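Local coordinates for Poly(A) RNA polymerase protein 2 (Saccharomyces cerevisiae, PDB 3NYB), which probably adds poly(A) tails to RNA as the catalytic polymerase subunit of the TRAMP RNA surveillance complex, working together with the zinc-knuckle protein Air2p, at residues A147-I150 and R151-D155; E162-L165 and I166-F170; H198-P201 and R202-T205. The protein carries 1 engineered substitution. All coordinates share one frame; numbering follows the deposited sequence.

Contact 1: residues A147-I150 and R151-D155; sequences AKLI and REWLD
W153 folds back along its helix onto L149 and I150, the residues four and three positions before it. Its CB starts beside L149 O, and with CG anti to the carbonyl carbon (chi1 -65°) the indole swings back over that same turn, L149 O lying over one ring face near the rim. Farther out, CE2 meets L149 CB at 3.8 Å, and this CB makes a CH-pi contact with the five-membered ring, 25° off the ring normal. CZ2 lies 4.1 Å from L149 CD1, and CZ3 reaches I150 CD1 at 3.5 Å, the methyl approaching obliquely. F194 stacks on the indole, and F187, I190 and C191 of helix 186-198 also pack against it. With an alanine in place of W153, L149 CB and I150 CD1 would probably lose their aromatic partner and a gap is likely to open toward F194.

On the outer side, K148 and R151 cross at about a right angle, K148 CD touching R151 NH2, while A147 O sits over a face of the guanidinium. K148 NZ and E152 OE2 are 4.6 Å apart, opposite charges beyond salt-bridge range. Backbone bonds from the amides of R151 to L154 run four residues back, as in an alpha-helix; with K148, R151 and E152 on one side and I150 and W153 against helix 186-198 on the other, helix 145-155 is amphipathic.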
loop_
_atom_site.group_PDB
_atom_site.type_symbol
_atom_site.label_atom_id
_atom_site.label_comp_id
_atom_site.label_asym_id
_atom_site.label_seq_id
_atom_site.Cartn_x
_atom_site.Cartn_y
_atom_site.Cartn_z
ATOM N N ALA A 147 7.003 5.317 12.249
ATOM C CA ALA A 147 7.110 3.897 12.522
ATOM C C ALA A 147 6.071 3.479 13.556
ATOM O O ALA A 147 5.402 2.455 13.394
ATOM C CB ALA A 147 8.507 3.550 12.992
ATOM N N LYS A 148 5.927 4.282 14.612
ATOM C CA LYS A 148 5.008 3.947 15.695
ATOM C C LYS A 148 3.552 3.963 15.223
ATOM O O LYS A 148 2.759 3.093 15.588
ATOM C CB LYS A 148 5.207 4.882 16.894
ATOM C CG LYS A 148 4.622 4.354 18.209
ATOM C CD LYS A 148 5.393 3.142 18.745
ATOM C CE LYS A 148 4.831 2.644 20.084
ATOM N NZ LYS A 148 5.172 3.516 21.259
ATOM N N LEU A 149 3.200 4.952 14.407
ATOM C CA LEU A 149 1.874 4.983 13.806
ATOM C C LEU A 149 1.571 3.655 13.116
ATOM O O LEU A 149 0.506 3.064 13.323
ATOM C CB LEU A 149 1.762 6.134 12.810
ATOM C CG LEU A 149 1.713 7.532 13.435
ATOM C CD1 LEU A 149 1.605 8.596 12.355
ATOM C CD2 LEU A 149 0.553 7.637 14.408
ATOM N N ILE A 150 2.526 3.192 12.307
ATOM C CA ILE A 150 2.403 1.931 11.588
ATOM C C ILE A 150 1.999 0.783 12.503
ATOM O O ILE A 150 1.033 0.076 12.228
ATOM C CB ILE A 150 3.722 1.543 10.888
ATOM C CG1 ILE A 150 4.169 2.644 9.924
ATOM C CG2 ILE A 150 3.572 0.223 10.152
ATOM C CD1 ILE A 150 3.131 3.021 8.933
ATOM N N ARG A 151 2.740 0.593 13.588
ATOM C CA ARG A 151 2.462 -0.521 14.489
ATOM C C ARG A 151 1.091 -0.391 15.136
ATOM O O ARG A 151 0.353 -1.370 15.262
ATOM C CB ARG A 151 3.553 -0.646 15.546
ATOM C CG ARG A 151 4.869 -1.146 14.981
ATOM C CD ARG A 151 5.937 -1.249 16.054
ATOM N NE ARG A 151 6.319 0.057 16.586
ATOM C CZ ARG A 151 7.160 0.891 15.982
ATOM N NH1 ARG A 151 7.699 0.559 14.816
ATOM N NH2 ARG A 151 7.456 2.058 16.539
ATOM N N GLU A 152 0.750 0.830 15.534
ATOM C CA GLU A 152 -0.551 1.101 16.117
ATOM C C GLU A 152 -1.654 0.906 15.087
ATOM O O GLU A 152 -2.615 0.188 15.348
ATOM C CB GLU A 152 -0.589 2.508 16.694
ATOM C CG GLU A 152 0.420 2.722 17.811
ATOM C CD GLU A 152 0.486 4.166 18.285
ATOM O OE1 GLU A 152 -0.085 5.048 17.605
ATOM O OE2 GLU A 152 1.116 4.417 19.337
ATOM N N TRP A 153 -1.520 1.526 13.917
ATOM C CA TRP A 153 -2.512 1.315 12.872
ATOM C C TRP A 153 -2.766 -0.191 12.676
ATOM O O TRP A 153 -3.896 -0.618 12.463
ATOM C CB TRP A 153 -2.074 1.910 11.532
ATOM C CG TRP A 153 -1.910 3.402 11.415
ATOM C CD1 TRP A 153 -2.394 4.383 12.245
ATOM C CD2 TRP A 153 -1.226 4.080 10.347
ATOM N NE1 TRP A 153 -2.027 5.626 11.761
ATOM C CE2 TRP A 153 -1.320 5.465 10.610
ATOM C CE3 TRP A 153 -0.542 3.641 9.219
ATOM C CZ2 TRP A 153 -0.731 6.414 9.742
ATOM C CZ3 TRP A 153 0.033 4.585 8.372
ATOM C CH2 TRP A 153 -0.066 5.949 8.637
ATOM N N LEU A 154 -1.706 -0.991 12.755
ATOM C CA LEU A 154 -1.806 -2.419 12.482
ATOM C C LEU A 154 -2.536 -3.151 13.586
ATOM O O LEU A 154 -3.089 -4.222 13.369
ATOM C CB LEU A 154 -0.426 -3.031 12.288
ATOM C CG LEU A 154 0.236 -2.689 10.952
ATOM C CD1 LEU A 154 1.676 -3.204 10.877
ATOM C CD2 LEU A 154 -0.598 -3.230 9.797
ATOM N N ASP A 155 -2.533 -2.568 14.774
ATOM C CA ASP A 155 -3.270 -3.136 15.890
ATOM C C ASP A 155 -4.779 -2.890 15.790
ATOM O O ASP A 155 -5.573 -3.819 15.926
ATOM C CB ASP A 155 -2.727 -2.587 17.202
ATOM C CG ASP A 155 -1.315 -3.045 17.476
ATOM O OD1 ASP A 155 -0.587 -2.322 18.189
ATOM O OD2 ASP A 155 -0.935 -4.126 16.974
#

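Contact 2: residues E162-L165 and I166-F170; sequences ELVL and IVKQF
Two successive turns of the alpha-helix 160-173, a largely buried element of the helical part of this polymerase, make up the contact between E162-L165 and I166-F170. Amides of I166, K168 and Q169 bond to the carbonyls four residues earlier; V167 N does the same toward L163 O, an oxygen whose place is less sure. The bond from Q169 N to L165 O is 2.8 Å long and nearly straight at the hydrogen (172°), whereas K168 N meets V164 O at 2.7 Å with a more bent angle of 142°.

Apolar side chains radiate from this backbone into three neighbouring helices. L163 and V167 pack between helices 186-198 and 214-228, with V193 and L197 against L163 and I189 and F221 against V167. I166 meets L218 of helix 214-228 as well as I25 and F28 of helix 17-31, and V29 of the latter touches L165. Within the helix, I166 turns CG1 back along the preceding turn (chi1 -55°), against E162 O.

V164 and K168 lie side by side and point the same way. The lysine's amine makes a weak hydrogen bond to L72 O, while its aliphatic stem follows the valine, K168 CD resting 3.7 Å from V164 CG1.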
loop_
_atom_site.group_PDB
_atom_site.type_symbol
_atom_site.label_atom_id
_atom_site.label_comp_id
_atom_site.label_asym_id
_atom_site.label_seq_id
_atom_site.Cartn_x
_atom_site.Cartn_y
_atom_site.Cartn_z
ATOM N N GLU A 162 -3.387 -6.995 4.657
ATOM C CA GLU A 162 -3.787 -7.671 3.422
ATOM C C GLU A 162 -3.930 -6.703 2.265
ATOM O O GLU A 162 -3.425 -6.954 1.176
ATOM C CB GLU A 162 -5.118 -8.401 3.602
ATOM C CG GLU A 162 -5.062 -9.634 4.481
ATOM C CD GLU A 162 -4.842 -9.309 5.944
ATOM O OE1 GLU A 162 -4.525 -10.254 6.698
ATOM O OE2 GLU A 162 -4.970 -8.121 6.341
ATOM N N LEU A 163 -4.636 -5.600 2.492
ATOM C CA LEU A 163 -4.828 -4.639 1.423
ATOM C C LEU A 163 -3.511 -3.970 1.050
ATOM O O LEU A 163 -3.246 -3.724 -0.123
ATOM C CB LEU A 163 -5.907 -3.613 1.775
ATOM C CG LEU A 163 -7.306 -4.227 1.805
ATOM C CD1 LEU A 163 -8.373 -3.151 1.782
ATOM C CD2 LEU A 163 -7.479 -5.161 0.627
ATOM N N VAL A 164 -2.671 -3.700 2.041
ATOM C CA VAL A 164 -1.368 -3.107 1.763
ATOM C C VAL A 164 -0.520 -4.020 0.880
ATOM O O VAL A 164 0.092 -3.567 -0.095
ATOM C CB VAL A 164 -0.616 -2.749 3.048
ATOM C CG1 VAL A 164 0.808 -2.368 2.732
ATOM C CG2 VAL A 164 -1.320 -1.597 3.757
ATOM N N LEU A 165 -0.499 -5.312 1.197
ATOM C CA LEU A 165 0.266 -6.243 0.379
ATOM C C LEU A 165 -0.223 -6.240 -1.072
ATOM O O LEU A 165 0.573 -6.161 -1.996
ATOM C CB LEU A 165 0.245 -7.644 0.978
ATOM C CG LEU A 165 1.082 -7.765 2.252
ATOM C CD1 LEU A 165 0.917 -9.147 2.889
ATOM C CD2 LEU A 165 2.544 -7.456 1.957
ATOM N N ILE A 166 -1.533 -6.296 -1.269
ATOM C CA ILE A 166 -2.088 -6.270 -2.619
ATOM C C ILE A 166 -1.717 -4.997 -3.370
ATOM O O ILE A 166 -1.189 -5.048 -4.482
ATOM C CB ILE A 166 -3.606 -6.396 -2.596
ATOM C CG1 ILE A 166 -4.015 -7.647 -1.827
ATOM C CG2 ILE A 166 -4.140 -6.465 -4.004
ATOM C CD1 ILE A 166 -3.556 -8.921 -2.470
ATOM N N VAL A 167 -1.995 -3.855 -2.752
ATOM C CA VAL A 167 -1.668 -2.566 -3.342
ATOM C C VAL A 167 -0.163 -2.447 -3.584
ATOM O O VAL A 167 0.278 -1.822 -4.556
ATOM C CB VAL A 167 -2.126 -1.416 -2.432
ATOM C CG1 VAL A 167 -1.966 -0.080 -3.138
ATOM C CG2 VAL A 167 -3.562 -1.608 -2.025
ATOM N N LYS A 168 0.627 -3.038 -2.694
ATOM C CA LYS A 168 2.075 -2.953 -2.816
ATOM C C LYS A 168 2.484 -3.752 -4.047
ATOM O O LYS A 168 3.202 -3.255 -4.917
ATOM C CB LYS A 168 2.751 -3.484 -1.552
ATOM C CG LYS A 168 3.749 -2.521 -0.892
ATOM C CD LYS A 168 3.818 -2.772 0.614
ATOM C CE LYS A 168 4.917 -1.978 1.311
ATOM N NZ LYS A 168 6.279 -2.402 0.900
ATOM N N GLN A 169 1.991 -4.983 -4.131
ATOM C CA GLN A 169 2.257 -5.835 -5.283
ATOM C C GLN A 169 1.820 -5.153 -6.568
ATOM O O GLN A 169 2.576 -5.066 -7.535
ATOM C CB GLN A 169 1.532 -7.168 -5.150
ATOM C CG GLN A 169 1.668 -8.056 -6.381
ATOM C CD GLN A 169 3.118 -8.297 -6.768
ATOM O OE1 GLN A 169 3.997 -8.355 -5.911
ATOM N NE2 GLN A 169 3.373 -8.439 -8.063
ATOM N N PHE A 170 0.590 -4.662 -6.588
ATOM C CA PHE A 170 0.121 -3.975 -7.773
ATOM C C PHE A 170 1.110 -2.887 -8.203
ATOM O O PHE A 170 1.610 -2.899 -9.332
ATOM C CB PHE A 170 -1.248 -3.362 -7.536
ATOM C CG PHE A 170 -1.708 -2.507 -8.665
ATOM C CD1 PHE A 170 -2.175 -3.083 -9.833
ATOM C CD2 PHE A 170 -1.648 -1.123 -8.571
ATOM C CE1 PHE A 170 -2.585 -2.290 -10.894
ATOM C CE2 PHE A 170 -2.059 -0.320 -9.625
ATOM C CZ PHE A 170 -2.525 -0.907 -10.791
#

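Contact 3: residues H198-P201 and R202-T205; sequences HMHP and RIIT
H200 grips the amide of R202 through its imidazole: R202 N donates to H200 ND1 at 3.0 Å, tilted 22° from the ring plane. This makes H200 the N-cap of the short, weakly bonded helix 201-204, its side chain accepting from a first-turn amide that has no preceding helical carbonyl to bond to. CG lies anti to the backbone N (chi1 176°), which directs ND1 over the start of the turn. ND1 accepts here, which is consistent with the proton sitting on NE2, itself hydrogen-bonded to E220 OE1 in a bond that would hold the ring in this orientation.

The carbonyl of the same residue takes two further amides from opposite faces of its plane. I204 N binds H200 O at 2.9 Å, and I203 N approaches it from well above the carbonyl plane. Around these polar bonds, R202 CG lies 3.5 Å from H200 CE1, its aliphatic stem obliquely placed against the imidazole. I203 comes across the histidine at about a right angle, with CD1 3.6 Å from H200 CB. The pyrrolidine of P201 covers part of one ring face, its CD 3.4 Å above the plane.

Farther out, the R202 guanidinium forms a salt bridge through NH1 to E207, and Y48, A77 and Y28 of the neighbouring Protein AIR2 chain pack on M199, P201 and R202. The turn follows helix 186-198; L217 of helix 214-228 touches both H200 and I203, while P243 and Y245 of strand 243-247 meet H198 and M199.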
loop_
_atom_site.group_PDB
_atom_site.type_symbol
_atom_site.label_atom_id
_atom_site.label_comp_id
_atom_site.label_asym_id
_atom_site.label_seq_id
_atom_site.Cartn_x
_atom_site.Cartn_y
_atom_site.Cartn_z
ATOM N N HIS A 198 -10.623 3.273 7.649
ATOM C CA HIS A 198 -11.170 3.848 8.871
ATOM C C HIS A 198 -12.321 4.816 8.666
ATOM O O HIS A 198 -13.083 5.072 9.598
ATOM C CB HIS A 198 -10.076 4.481 9.725
ATOM C CG HIS A 198 -9.714 3.675 10.925
ATOM N ND1 HIS A 198 -9.786 2.290 10.943
ATOM C CD2 HIS A 198 -9.284 4.032 12.157
ATOM C CE1 HIS A 198 -9.415 1.845 12.123
ATOM N NE2 HIS A 198 -9.100 2.885 12.884
ATOM N N MET A 199 -12.464 5.351 7.460
ATOM C CA MET A 199 -13.590 6.241 7.211
ATOM C C MET A 199 -14.517 5.773 6.091
ATOM O O MET A 199 -15.039 6.573 5.322
ATOM C CB MET A 199 -13.117 7.672 6.981
ATOM C CG MET A 199 -12.070 7.834 5.930
ATOM S SD MET A 199 -11.631 9.569 5.793
ATOM C CE MET A 199 -13.177 10.237 5.191
ATOM N N HIS A 200 -14.727 4.471 6.015
ATOM C CA HIS A 200 -15.626 3.901 5.030
ATOM C C HIS A 200 -16.982 3.716 5.696
ATOM O O HIS A 200 -17.065 3.129 6.775
ATOM C CB HIS A 200 -15.064 2.564 4.551
ATOM C CG HIS A 200 -15.946 1.834 3.592
ATOM N ND1 HIS A 200 -17.145 1.263 3.964
ATOM C CD2 HIS A 200 -15.788 1.546 2.277
ATOM C CE1 HIS A 200 -17.695 0.672 2.919
ATOM N NE2 HIS A 200 -16.888 0.828 1.882
ATOM N N PRO A 201 -18.047 4.228 5.058
ATOM C CA PRO A 201 -19.418 4.262 5.589
ATOM C C PRO A 201 -19.814 2.997 6.359
ATOM O O PRO A 201 -20.402 3.086 7.437
ATOM C CB PRO A 201 -20.267 4.404 4.327
ATOM C CG PRO A 201 -19.392 5.166 3.389
ATOM C CD PRO A 201 -17.974 4.756 3.685
ATOM N N ARG A 202 -19.489 1.829 5.815
ATOM C CA ARG A 202 -19.895 0.573 6.422
ATOM C C ARG A 202 -18.951 0.178 7.538
ATOM O O ARG A 202 -19.221 -0.763 8.286
ATOM C CB ARG A 202 -19.924 -0.534 5.379
ATOM C CG ARG A 202 -20.805 -0.234 4.188
ATOM C CD ARG A 202 -22.266 -0.272 4.579
ATOM N NE ARG A 202 -23.136 -0.353 3.412
ATOM C CZ ARG A 202 -24.327 -0.935 3.417
ATOM N NH1 ARG A 202 -24.782 -1.498 4.528
ATOM N NH2 ARG A 202 -25.056 -0.965 2.312
ATOM N N ILE A 203 -17.840 0.898 7.643
ATOM C CA ILE A 203 -16.802 0.564 8.610
ATOM C C ILE A 203 -16.844 1.431 9.864
ATOM O O ILE A 203 -16.713 0.921 10.974
ATOM C CB ILE A 203 -15.401 0.631 7.985
ATOM C CG1 ILE A 203 -15.198 -0.552 7.036
ATOM C CG2 ILE A 203 -14.333 0.645 9.071
ATOM C CD1 ILE A 203 -13.955 -0.446 6.189
ATOM N N ILE A 204 -17.018 2.736 9.697
ATOM C CA ILE A 204 -17.142 3.605 10.861
ATOM C C ILE A 204 -18.448 3.288 11.590
ATOM O O ILE A 204 -18.559 3.498 12.798
ATOM C CB ILE A 204 -17.099 5.105 10.497
ATOM C CG1 ILE A 204 -16.829 5.295 9.007
ATOM C CG2 ILE A 204 -16.089 5.848 11.371
ATOM C CD1 ILE A 204 -18.087 5.536 8.214
ATOM N N THR A 205 -19.428 2.766 10.856
ATOM C CA THR A 205 -20.699 2.375 11.458
ATOM C C THR A 205 -20.630 0.973 12.056
ATOM O O THR A 205 -21.623 0.466 12.577
ATOM C CB THR A 205 -21.853 2.425 10.442
ATOM O OG1 THR A 205 -21.553 1.563 9.339
ATOM C CG2 THR A 205 -22.050 3.845 9.930
#

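Overall arrangement
The three contacts follow one another along the chain and do not touch. Contact 1 and contact 2 belong to the consecutive helices 145-155 and 160-173, their centres about 17 Å apart and their nearest atoms about 6 Å. Contact 3 lies about 19 Å from contact 1 and 20 Å from contact 2, centre to centre. Helix 186-198 joins them: it packs against the first two and runs directly into the third, and its F194 meets H198 as well as W153. Helix 214-228 likewise connects contacts 2 and 3. Contact 2 is the most central, about 7 Å from the chain centre, whereas contact 3 borders Protein AIR2.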